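Local structure of glucuronoarabinoxylan endo-1,4-beta-xylanase (Clostridium papyrosolvens, 4FMV) at residues T28-D31 / Y32-N35; Y127-N131 / G132-Y136; Y264-I267 / T268-N271. The protein hydrolyses the beta-1,4-linked backbone of xylan as a GH30 subfamily 8 endoxylanase, this chain being the catalytic part of a longer protein, which may also act on beta-glucans. All blocks are in the same frame, centred on the assembly; numbering follows the deposited sequence.

Interaction 1: T28-D31 / Y32-N35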
loop_
_atom_site.group_PDB
_atom_site.type_symbol
_atom_site.label_atom_id
_atom_site.label_comp_id
_atom_site.label_asym_id
_atom_site.label_seq_id
_atom_site.Cartn_x
_atom_site.Cartn_y
_atom_site.Cartn_z
ATOM N N THR A 28 -3.792 14.248 -14.879
ATOM C CA THR A 28 -2.548 14.829 -14.406
ATOM C C THR A 28 -2.810 15.564 -13.102
ATOM O O THR A 28 -3.481 16.604 -13.088
ATOM C CB THR A 28 -1.996 15.793 -15.456
ATOM O OG1 THR A 28 -1.867 15.080 -16.689
ATOM C CG2 THR A 28 -0.621 16.376 -15.040
ATOM N N ILE A 29 -2.266 15.026 -12.005
ATOM C CA ILE A 29 -2.484 15.610 -10.687
ATOM C C ILE A 29 -1.613 16.881 -10.526
ATOM O O ILE A 29 -0.484 16.937 -11.047
ATOM C CB ILE A 29 -2.200 14.586 -9.589
ATOM C CG1 ILE A 29 -3.149 13.374 -9.744
ATOM C CG2 ILE A 29 -2.344 15.212 -8.240
ATOM C CD1 ILE A 29 -3.062 12.296 -8.613
ATOM N N SER A 30 -2.149 17.898 -9.841
ATOM C CA SER A 30 -1.430 19.173 -9.692
ATOM C C SER A 30 -0.193 19.054 -8.796
ATOM O O SER A 30 -0.099 18.153 -7.955
ATOM C CB SER A 30 -2.359 20.241 -9.121
ATOM O OG SER A 30 -2.705 19.940 -7.773
ATOM N N ASP A 31 0.758 19.965 -8.959
ATOM C CA ASP A 31 1.854 20.026 -8.006
ATOM C C ASP A 31 1.296 20.221 -6.604
ATOM O O ASP A 31 1.805 19.646 -5.654
ATOM C CB ASP A 31 2.820 21.174 -8.320
ATOM C CG ASP A 31 3.986 20.738 -9.190
ATOM O OD1 ASP A 31 4.544 19.639 -8.968
ATOM O OD2 ASP A 31 4.334 21.502 -10.105
ATOM N N TYR A 32 0.257 21.044 -6.470
ATOM C CA TYR A 32 -0.297 21.342 -5.149
ATOM C C TYR A 32 -0.669 20.050 -4.399
ATOM O O TYR A 32 -0.311 19.833 -3.225
ATOM C CB TYR A 32 -1.546 22.222 -5.310
ATOM C CG TYR A 32 -2.133 22.761 -4.022
ATOM C CD1 TYR A 32 -1.403 22.752 -2.835
ATOM C CD2 TYR A 32 -3.420 23.298 -3.997
ATOM C CE1 TYR A 32 -1.935 23.273 -1.663
ATOM C CE2 TYR A 32 -3.959 23.806 -2.833
ATOM C CZ TYR A 32 -3.212 23.793 -1.667
ATOM O OH TYR A 32 -3.764 24.306 -0.514
ATOM N N VAL A 33 -1.420 19.196 -5.067
ATOM C CA VAL A 33 -1.900 17.979 -4.414
ATOM C C VAL A 33 -0.763 16.991 -4.121
ATOM O O VAL A 33 -0.698 16.416 -3.032
ATOM C CB VAL A 33 -2.990 17.328 -5.248
ATOM C CG1 VAL A 33 -3.312 15.913 -4.712
ATOM C CG2 VAL A 33 -4.229 18.226 -5.230
ATOM N N MET A 34 0.138 16.807 -5.088
ATOM C CA MET A 34 1.321 15.953 -4.898
ATOM C C MET A 34 2.253 16.489 -3.805
ATOM O O MET A 34 2.827 15.709 -3.028
ATOM C CB MET A 34 2.079 15.763 -6.219
ATOM C CG MET A 34 1.238 15.052 -7.281
ATOM S SD MET A 34 0.587 13.428 -6.730
ATOM C CE MET A 34 2.075 12.430 -6.903
ATOM N N ASN A 35 2.386 17.817 -3.724
ATOM C CA ASN A 35 3.210 18.440 -2.670
ATOM C C ASN A 35 2.603 18.246 -1.297
ATOM O O ASN A 35 3.319 18.036 -0.313
ATOM C CB ASN A 35 3.452 19.941 -2.937
ATOM C CG ASN A 35 4.354 20.187 -4.136
ATOM O OD1 ASN A 35 5.045 19.277 -4.608
ATOM N ND2 ASN A 35 4.352 21.431 -4.643
HETATM O O HOH W 1 4.648 18.040 -6.762
#

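Interaction 2: Y127-N131 / G132-Y136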
loop_
_atom_site.group_PDB
_atom_site.type_symbol
_atom_site.label_atom_id
_atom_site.label_comp_id
_atom_site.label_asym_id
_atom_site.label_seq_id
_atom_site.Cartn_x
_atom_site.Cartn_y
_atom_site.Cartn_z
ATOM N N TYR A 127 9.051 2.994 -21.376
ATOM C CA TYR A 127 8.603 4.389 -21.484
ATOM C C TYR A 127 8.912 5.170 -20.204
ATOM O O TYR A 127 9.432 6.293 -20.239
ATOM C CB TYR A 127 7.097 4.427 -21.753
ATOM C CG TYR A 127 6.482 5.799 -21.662
ATOM C CD1 TYR A 127 6.856 6.812 -22.547
ATOM C CD2 TYR A 127 5.507 6.092 -20.703
ATOM C CE1 TYR A 127 6.282 8.079 -22.486
ATOM C CE2 TYR A 127 4.928 7.366 -20.636
ATOM C CZ TYR A 127 5.321 8.349 -21.530
ATOM O OH TYR A 127 4.768 9.613 -21.468
ATOM N N MET A 128 8.589 4.579 -19.059
ATOM C CA MET A 128 8.920 5.221 -17.798
ATOM C C MET A 128 10.439 5.413 -17.649
ATOM O O MET A 128 10.921 6.504 -17.269
ATOM C CB MET A 128 8.351 4.418 -16.630
ATOM C CG MET A 128 6.841 4.450 -16.571
ATOM S SD MET A 128 6.232 6.063 -16.060
ATOM C CE MET A 128 4.540 5.982 -16.647
ATOM N N LYS A 129 11.192 4.353 -17.940
ATOM C CA LYS A 129 12.655 4.432 -17.837
ATOM C C LYS A 129 13.280 5.502 -18.740
ATOM O O LYS A 129 14.202 6.221 -18.334
ATOM C CB LYS A 129 13.286 3.085 -18.157
ATOM C CG LYS A 129 14.812 3.096 -18.106
ATOM C CD LYS A 129 15.376 1.693 -18.282
ATOM C CE LYS A 129 16.900 1.685 -18.154
ATOM N NZ LYS A 129 17.337 2.226 -16.833
ATOM N N ASP A 130 12.799 5.593 -19.974
ATOM C CA ASP A 130 13.357 6.531 -20.946
ATOM C C ASP A 130 13.048 7.969 -20.525
ATOM O O ASP A 130 13.697 8.932 -20.953
ATOM C CB ASP A 130 12.763 6.267 -22.334
ATOM C CG ASP A 130 13.281 4.994 -22.966
ATOM O OD1 ASP A 130 14.272 4.426 -22.453
ATOM O OD2 ASP A 130 12.709 4.564 -23.995
ATOM N N ASN A 131 11.989 8.103 -19.746
ATOM C CA ASN A 131 11.547 9.385 -19.203
ATOM C C ASN A 131 11.996 9.706 -17.789
ATOM O O ASN A 131 11.465 10.612 -17.168
ATOM C CB ASN A 131 10.061 9.617 -19.452
ATOM C CG ASN A 131 9.777 9.869 -20.914
ATOM O OD1 ASN A 131 9.873 11.003 -21.388
ATOM N ND2 ASN A 131 9.478 8.811 -21.653
ATOM N N GLY A 132 12.879 8.877 -17.236
ATOM C CA GLY A 132 13.528 9.200 -15.979
ATOM C C GLY A 132 12.902 8.594 -14.738
ATOM O O GLY A 132 13.323 8.895 -13.619
ATOM N N VAL A 133 11.898 7.744 -14.910
ATOM C CA VAL A 133 11.280 7.083 -13.766
ATOM C C VAL A 133 11.629 5.596 -13.823
ATOM O O VAL A 133 11.270 4.904 -14.787
ATOM C CB VAL A 133 9.736 7.288 -13.777
ATOM C CG1 VAL A 133 9.032 6.411 -12.721
ATOM C CG2 VAL A 133 9.400 8.760 -13.595
ATOM N N ASP A 134 12.331 5.084 -12.819
ATOM C CA ASP A 134 12.579 3.653 -12.824
ATOM C C ASP A 134 11.461 3.021 -11.998
ATOM O O ASP A 134 11.439 3.128 -10.755
ATOM C CB ASP A 134 13.960 3.344 -12.220
ATOM C CG ASP A 134 15.127 3.810 -13.120
ATOM O OD1 ASP A 134 14.942 3.891 -14.355
ATOM O OD2 ASP A 134 16.235 4.085 -12.591
ATOM N N LEU A 135 10.545 2.336 -12.681
ATOM C CA LEU A 135 9.401 1.735 -11.996
ATOM C C LEU A 135 9.884 0.723 -10.982
ATOM O O LEU A 135 10.712 -0.129 -11.314
ATOM C CB LEU A 135 8.506 0.991 -12.973
ATOM C CG LEU A 135 7.367 1.684 -13.687
ATOM C CD1 LEU A 135 6.502 0.581 -14.331
ATOM C CD2 LEU A 135 6.564 2.572 -12.738
ATOM N N TYR A 136 9.338 0.777 -9.770
ATOM C CA TYR A 136 9.730 -0.184 -8.743
ATOM C C TYR A 136 9.227 -1.584 -9.076
ATOM O O TYR A 136 9.947 -2.560 -8.913
ATOM C CB TYR A 136 9.227 0.247 -7.349
ATOM C CG TYR A 136 9.851 -0.555 -6.230
ATOM C CD1 TYR A 136 11.048 -0.159 -5.664
ATOM C CD2 TYR A 136 9.263 -1.733 -5.776
ATOM C CE1 TYR A 136 11.647 -0.893 -4.656
ATOM C CE2 TYR A 136 9.853 -2.475 -4.775
ATOM C CZ TYR A 136 11.039 -2.046 -4.220
ATOM O OH TYR A 136 11.626 -2.776 -3.233
HETATM O O HOH W 2 15.497 6.187 -15.706
#

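Interaction 3: Y264-I267 / T268-N271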
loop_
_atom_site.group_PDB
_atom_site.type_symbol
_atom_site.label_atom_id
_atom_site.label_comp_id
_atom_site.label_asym_id
_atom_site.label_seq_id
_atom_site.Cartn_x
_atom_site.Cartn_y
_atom_site.Cartn_z
ATOM N N TYR A 264 -3.273 3.239 -0.330
ATOM C CA TYR A 264 -4.651 3.667 -0.512
ATOM C C TYR A 264 -5.035 3.642 -2.004
ATOM O O TYR A 264 -4.191 3.614 -2.890
ATOM C CB TYR A 264 -4.853 5.087 0.094
ATOM C CG TYR A 264 -6.298 5.486 0.356
ATOM C CD1 TYR A 264 -6.910 5.197 1.572
ATOM C CD2 TYR A 264 -7.049 6.169 -0.611
ATOM C CE1 TYR A 264 -8.229 5.564 1.819
ATOM C CE2 TYR A 264 -8.385 6.529 -0.377
ATOM C CZ TYR A 264 -8.959 6.226 0.843
ATOM O OH TYR A 264 -10.273 6.552 1.088
ATOM N N TRP A 265 -6.329 3.665 -2.256
ATOM C CA TRP A 265 -6.889 3.805 -3.591
ATOM C C TRP A 265 -6.705 5.271 -4.079
ATOM O O TRP A 265 -5.762 5.957 -3.657
ATOM C CB TRP A 265 -8.344 3.308 -3.599
ATOM C CG TRP A 265 -9.083 3.356 -4.905
ATOM C CD1 TRP A 265 -10.414 3.632 -5.067
ATOM C CD2 TRP A 265 -8.564 3.115 -6.229
ATOM N NE1 TRP A 265 -10.749 3.588 -6.402
ATOM C CE2 TRP A 265 -9.634 3.276 -7.134
ATOM C CE3 TRP A 265 -7.303 2.790 -6.734
ATOM C CZ2 TRP A 265 -9.479 3.123 -8.514
ATOM C CZ3 TRP A 265 -7.152 2.635 -8.111
ATOM C CH2 TRP A 265 -8.235 2.804 -8.982
ATOM N N TRP A 266 -7.442 5.663 -5.111
ATOM C CA TRP A 266 -7.162 6.880 -5.859
ATOM C C TRP A 266 -7.269 8.218 -5.116
ATOM O O TRP A 266 -7.958 8.351 -4.089
ATOM C CB TRP A 266 -7.992 6.901 -7.160
ATOM C CG TRP A 266 -9.486 6.826 -6.982
ATOM C CD1 TRP A 266 -10.201 6.944 -5.809
ATOM C CD2 TRP A 266 -10.453 6.596 -8.017
ATOM N NE1 TRP A 266 -11.553 6.812 -6.062
ATOM C CE2 TRP A 266 -11.732 6.594 -7.407
ATOM C CE3 TRP A 266 -10.360 6.392 -9.398
ATOM C CZ2 TRP A 266 -12.903 6.406 -8.136
ATOM C CZ3 TRP A 266 -11.527 6.198 -10.126
ATOM C CH2 TRP A 266 -12.783 6.212 -9.492
ATOM N N ILE A 267 -6.562 9.220 -5.646
ATOM C CA ILE A 267 -6.355 10.455 -4.910
ATOM C C ILE A 267 -7.458 11.496 -5.068
ATOM O O ILE A 267 -8.114 11.827 -4.074
ATOM C CB ILE A 267 -4.979 11.107 -5.181
ATOM C CG1 ILE A 267 -3.849 10.218 -4.641
ATOM C CG2 ILE A 267 -4.926 12.471 -4.521
ATOM C CD1 ILE A 267 -2.491 10.453 -5.341
ATOM N N THR A 268 -7.709 12.035 -6.259
ATOM C CA THR A 268 -8.632 13.160 -6.172
ATOM C C THR A 268 -10.022 12.699 -6.575
ATOM O O THR A 268 -10.533 13.041 -7.637
ATOM C CB THR A 268 -8.151 14.200 -7.219
ATOM O OG1 THR A 268 -7.858 13.522 -8.455
ATOM C CG2 THR A 268 -6.841 14.865 -6.746
ATOM N N TRP A 269 -10.709 12.199 -5.560
ATOM C CA TRP A 269 -12.044 11.612 -5.656
ATOM C C TRP A 269 -12.676 11.750 -4.279
ATOM O O TRP A 269 -11.942 11.783 -3.300
ATOM C CB TRP A 269 -11.934 10.149 -6.073
ATOM C CG TRP A 269 -11.485 9.988 -7.497
ATOM C CD1 TRP A 269 -10.201 9.860 -7.957
ATOM C CD2 TRP A 269 -12.330 9.936 -8.650
ATOM N NE1 TRP A 269 -10.198 9.741 -9.331
ATOM C CE2 TRP A 269 -11.493 9.768 -9.778
ATOM C CE3 TRP A 269 -13.716 10.009 -8.839
ATOM C CZ2 TRP A 269 -11.996 9.681 -11.071
ATOM C CZ3 TRP A 269 -14.214 9.925 -10.130
ATOM C CH2 TRP A 269 -13.357 9.761 -11.226
ATOM N N PRO A 270 -14.012 11.771 -4.185
ATOM C CA PRO A 270 -14.697 11.841 -2.884
ATOM C C PRO A 270 -14.383 10.679 -1.927
ATOM O O PRO A 270 -14.296 10.906 -0.716
ATOM C CB PRO A 270 -16.174 11.794 -3.273
ATOM C CG PRO A 270 -16.211 12.418 -4.656
ATOM C CD PRO A 270 -14.946 11.948 -5.318
ATOM N N ASN A 271 -14.228 9.461 -2.446
ATOM C CA ASN A 271 -13.815 8.336 -1.594
ATOM C C ASN A 271 -12.294 8.250 -1.576
ATOM O O ASN A 271 -11.714 7.294 -1.048
ATOM C CB ASN A 271 -14.448 7.010 -2.026
ATOM C CG ASN A 271 -14.100 6.625 -3.445
ATOM O OD1 ASN A 271 -13.754 7.476 -4.261
ATOM N ND2 ASN A 271 -14.198 5.331 -3.754
#

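Interaction 1: T28-D31 / Y32-N35
Ile29 and Met34, flanking the turn that Ser30 caps at the start of helix 31-40, the first helix of the barrel, form a hydrophobic staple, and Val33 adds a further apolar contact, so that an N-cap and a staple begin the helix together. The tight part is apolar. With CG2 of Ile29 anti to the backbone N, that methyl touches both partners, 3.7 Å from Val33 CB and 3.7 Å from Met34 CG. The Met34 chain, bent at both chi2 and chi3, curls back so that SD also rests against Ile29 CG2, and Ile29 crosses each of the two side chains at about a right angle. The loop after the last barrel strand extends this buried patch.

The other flank is looser and polar. The Asp31 side chain turns outward to a water and touches Lys75 of helix 67-78. That water sits 2.7 Å from Asp31 OD1 and close to Asn35 OD1, while the Tyr32 ring leads away from the contact. The first helical backbone bonds follow: Met34 N donates almost straight to Ser30 O (174°), and Asn35 N reaches Asp31 O at 2.7 Å. At the cap itself, Ser30 OG stands between its own N and carbonyl carbon (chi1 68°) and accepts from Val33 N at 3.1 Å.

Interaction 2: Y127-N131 / G132-Y136
Met128 O receives the N-H of Val133 at 2.8 Å, and next to it Gly132 N reaches Lys129 O at 3.2 Å. Neither donor lies on a lone pair. Val133 N stands above the carbonyl plane of Met128, and Gly132 N is almost over the face of the Lys129 carbonyl, with a C=O...N angle of 107°. Apolar contacts accompany these bonds: CB of Met128 faces CB of Val133 at 4.3 Å, and Met128 CG meets Leu135 CG at 4.0 Å.

This pair of bonds, with the positive phi of Gly132 (97°), defines a Schellman motif, and Met128 with Val133 supplies the apolar contact that commonly goes with it. It ends helix 114-130 and turns the chain toward strand 137-139, the fourth strand of the (beta/alpha)8 barrel. Gly132, with no CB, takes up this positive phi without crowding Asn131 O.

On the outer flank Lys129, extended until its last torsion, bends NZ toward Asp134 OD1 in a long salt bridge of 3.8 Å. Separately, a water donates to the backbone O of Lys129 and to Asp134 OD1, bridging the helix end and the loop.

Further out, Asn131 turns its amide back along the helix, and ND2 donates to Tyr127 O at 2.9 Å, nearly straight (172°) and with the acceptor in the amide plane. Asn131 N approaches that oxygen from the opposite face, so two bonds grip it. Leu70 of helix 67-78 packs on Met128 and Asn131, and Val83 of strand 82-86 on Leu135.

Interaction 3: Y264-I267 / T268-N271
Trp266 leaves its backbone with CG between the N and the carbonyl carbon (chi1 59°), which sets the indole against Trp269. CB lies 3.8 Å from Trp269 CD1, and CG 3.3 Å from that same atom. In the five-membered ring, CD1 lies near Trp269 CB, whose C-H points over the ring face (CH-pi), CD2 meets CD1 of Trp269 and CE2 its CG. NE1 donates, with its acceptor nearly in the indole plane, to Asn271 OD1 at 2.9 Å, standing above the amide carbonyl plane, ring and amide 76° apart.

The scaffold is strand 261-266, the eighth of the (beta/alpha)8 barrel; the chain folds back beyond its C-terminal end, where such barrels carry their active site.

Along the six-membered ring, CE3 meets Trp269 NE1 at 3.4 Å, CZ3 its CZ2 and CZ2 its CD2, while CH2 at the tip sits over the centre of the Trp269 ring. The six-membered ring of Trp266 stacks face to face on the five-membered ring of Trp269, planes 8° apart. Trp265 NE1 lies over the opposite face, toward its rim. Asn271 is held through its backbone: Tyr264 OH donates to Asn271 O at 2.7 Å and itself receives Phe235 N.

From the N terminus, each contact marks a point where one element of the barrel gives way to another. Interaction 1 starts the first barrel helix after strand 11-22, interaction 2 ends helix 114-130 ahead of the fourth strand, and interaction 3 folds the loop that leaves the eighth. They follow in series, and none nests in or crosses another. Interactions 1 and 3 nevertheless meet in space: Ile29 CD1 packs on Ile267 CD1 at 3.8 Å, and Val33 CG1 on Ile267 CG2, joining the start of the first helix to the loop that leaves the last strand. Interaction 2 stays apart, its centre about 19 Å from that of interaction 1 and 24 Å from that of interaction 3.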